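Local coordinates for CT253 (Chlamydia trachomatis serovar L2, PDB 6UXC), which is of unknown function but is probably a lipoprotein of an uncharacterised family and binds a sodium ion, at residues A[117-122]-A[133-138]. Numbering follows the deposited sequence.
Sequences SVRVRV and IYQEIL
Val-122 stands opposite two residues, Ile-133 and Tyr-134, in a classic beta bulge of the antiparallel hairpin. Ile-133 N gives the firm bond to Val-122 O (2.9 Å), and the bond from Tyr-134 N to the same oxygen is weak. With CG1 of Ile-133 set between its backbone N and carbonyl carbon (chi1 62°), CD1 reaches Val-122 CG1 at 3.9 Å. Tyr-134 lies along the face that carries the valines: Val-122 CG2 meets the edge of its ring, and Val-120 CG1 approaches CE2 obliquely at 3.8 Å. On the other face Gln-135 extends alongside Arg-121, which grips it side-on. NE (2.7 Å) and NH2 (2.9 Å) of Arg-121 both bond to Gln-135 OE1, which lies in the guanidinium plane. The amide and guanidinium planes are nearly coplanar, 25° apart. Arg-119 runs along the flank of Gln-135, with CD against OE1. Glu-136 exchanges backbone bonds with Val-120; Tyr-134 OH lies 2.4 Å from Glu-136 OE1, too short to be taken at face value as an ordinary hydrogen bond. Ile-137 packs CG1 near Arg-119 CB, and Leu-138, joined to Val-118 by a reciprocal pair of backbone hydrogen bonds, lays CD1 against Val-120 CG2 (3.9 Å). Helix 165-184 packs against the face of Val-118, Tyr-134 and Leu-138, where Arg-180 forms a salt bridge with Glu-136 and Tyr-184 stacks on Tyr-134. Beyond Gln-135, the Arg-121 guanidinium also bonds to the carbonyls of Phe-74, Ser-76 and Pro-77. Strand 131-143 is outermost in the mixed sheet of this chain, while strand 113-124 pairs on its other edge with strand 94-105.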
loop_
_atom_site.group_PDB
_atom_site.type_symbol
_atom_site.label_atom_id
_atom_site.label_comp_id
_atom_site.label_asym_id
_atom_site.label_seq_id
_atom_site.Cartn_x
_atom_site.Cartn_y
_atom_site.Cartn_z
ATOM N N SER A 117 -4.559 -8.572 -4.308
ATOM C CA SER A 117 -3.355 -9.137 -3.720
ATOM C C SER A 117 -2.296 -8.053 -3.731
ATOM O O SER A 117 -2.083 -7.414 -4.766
ATOM C CB SER A 117 -2.892 -10.365 -4.516
ATOM O OG SER A 117 -1.720 -10.932 -3.979
ATOM N N VAL A 118 -1.627 -7.847 -2.595
ATOM C CA VAL A 118 -0.637 -6.778 -2.457
ATOM C C VAL A 118 0.648 -7.341 -1.862
ATOM O O VAL A 118 0.612 -7.989 -0.806
ATOM C CB VAL A 118 -1.157 -5.633 -1.570
ATOM C CG1 VAL A 118 -0.037 -4.620 -1.283
ATOM C CG2 VAL A 118 -2.358 -4.980 -2.217
ATOM N N ARG A 119 1.786 -7.069 -2.516
ATOM C CA ARG A 119 3.083 -7.366 -1.915
ATOM C C ARG A 119 3.537 -6.161 -1.096
ATOM O O ARG A 119 3.732 -5.060 -1.633
ATOM C CB ARG A 119 4.162 -7.743 -2.928
ATOM C CG ARG A 119 5.457 -8.119 -2.211
ATOM C CD ARG A 119 6.577 -8.484 -3.163
ATOM N NE ARG A 119 6.244 -9.630 -3.972
ATOM C CZ ARG A 119 6.051 -9.608 -5.286
ATOM N NH1 ARG A 119 6.162 -8.492 -5.991
ATOM N NH2 ARG A 119 5.745 -10.734 -5.898
ATOM N N VAL A 120 3.661 -6.364 0.208
ATOM C CA VAL A 120 4.119 -5.336 1.129
ATOM C C VAL A 120 5.581 -5.598 1.441
ATOM O O VAL A 120 5.950 -6.717 1.812
ATOM C CB VAL A 120 3.282 -5.326 2.420
ATOM C CG1 VAL A 120 3.763 -4.222 3.344
ATOM C CG2 VAL A 120 1.786 -5.137 2.112
ATOM N N ARG A 121 6.405 -4.563 1.302
ATOM C CA ARG A 121 7.785 -4.558 1.729
ATOM C C ARG A 121 8.020 -3.410 2.696
ATOM O O ARG A 121 7.460 -2.326 2.536
ATOM C CB ARG A 121 8.723 -4.410 0.547
ATOM C CG ARG A 121 8.828 -5.633 -0.281
ATOM C CD ARG A 121 9.576 -5.348 -1.537
ATOM N NE ARG A 121 9.974 -6.574 -2.207
ATOM C CZ ARG A 121 10.774 -6.610 -3.261
ATOM N NH1 ARG A 121 11.209 -5.475 -3.790
ATOM N NH2 ARG A 121 11.144 -7.779 -3.767
ATOM N N VAL A 122 8.871 -3.642 3.690
ATOM C CA VAL A 122 9.391 -2.561 4.521
ATOM C C VAL A 122 10.904 -2.648 4.481
ATOM O O VAL A 122 11.473 -3.725 4.676
ATOM C CB VAL A 122 8.892 -2.647 5.972
ATOM C CG1 VAL A 122 9.464 -1.490 6.772
ATOM C CG2 VAL A 122 7.395 -2.621 6.008
ATOM N N ILE A 133 13.381 -5.633 5.606
ATOM C CA ILE A 133 13.108 -6.313 6.878
ATOM C C ILE A 133 11.772 -7.047 6.895
ATOM O O ILE A 133 11.504 -7.803 7.845
ATOM C CB ILE A 133 13.156 -5.338 8.072
ATOM C CG1 ILE A 133 12.092 -4.250 7.936
ATOM C CG2 ILE A 133 14.553 -4.732 8.176
ATOM C CD1 ILE A 133 11.857 -3.454 9.208
ATOM N N TYR A 134 10.928 -6.849 5.890
ATOM C CA TYR A 134 9.632 -7.494 5.822
ATOM C C TYR A 134 9.219 -7.585 4.361
ATOM O O TYR A 134 9.360 -6.601 3.610
ATOM C CB TYR A 134 8.596 -6.703 6.622
ATOM C CG TYR A 134 7.190 -7.202 6.470
ATOM C CD1 TYR A 134 6.859 -8.509 6.819
ATOM C CD2 TYR A 134 6.172 -6.368 6.018
ATOM C CE1 TYR A 134 5.569 -8.975 6.681
ATOM C CE2 TYR A 134 4.879 -6.830 5.883
ATOM C CZ TYR A 134 4.580 -8.133 6.219
ATOM O OH TYR A 134 3.294 -8.613 6.092
ATOM N N GLN A 135 8.717 -8.759 3.977
ATOM C CA GLN A 135 8.109 -8.937 2.663
ATOM C C GLN A 135 7.019 -9.983 2.795
ATOM O O GLN A 135 7.287 -11.093 3.269
ATOM C CB GLN A 135 9.121 -9.392 1.614
ATOM C CG GLN A 135 8.503 -9.630 0.239
ATOM C CD GLN A 135 9.530 -10.013 -0.791
ATOM O OE1 GLN A 135 9.817 -9.248 -1.700
ATOM N NE2 GLN A 135 10.092 -11.207 -0.655
ATOM N N GLU A 136 5.813 -9.644 2.360
ATOM C CA GLU A 136 4.719 -10.595 2.433
ATOM C C GLU A 136 3.645 -10.191 1.448
ATOM O O GLU A 136 3.402 -9.003 1.233
ATOM C CB GLU A 136 4.136 -10.664 3.845
ATOM C CG GLU A 136 3.063 -11.756 4.024
ATOM C CD GLU A 136 2.558 -11.856 5.457
ATOM O OE1 GLU A 136 2.956 -11.029 6.300
ATOM O OE2 GLU A 136 1.763 -12.785 5.751
ATOM N N ILE A 137 2.986 -11.197 0.873
ATOM C CA ILE A 137 1.824 -10.972 0.024
ATOM C C ILE A 137 0.579 -11.147 0.879
ATOM O O ILE A 137 0.369 -12.208 1.479
ATOM C CB ILE A 137 1.826 -11.917 -1.183
ATOM C CG1 ILE A 137 3.067 -11.632 -2.032
ATOM C CG2 ILE A 137 0.541 -11.770 -1.972
ATOM C CD1 ILE A 137 3.287 -12.591 -3.167
ATOM N N LEU A 138 -0.213 -10.087 0.958
ATOM C CA LEU A 138 -1.476 -10.026 1.665
ATOM C C LEU A 138 -2.598 -9.978 0.637
ATOM O O LEU A 138 -2.437 -9.436 -0.463
ATOM C CB LEU A 138 -1.534 -8.786 2.562
ATOM C CG LEU A 138 -0.379 -8.599 3.559
ATOM C CD1 LEU A 138 -0.524 -7.299 4.317
ATOM C CD2 LEU A 138 -0.260 -9.788 4.517
#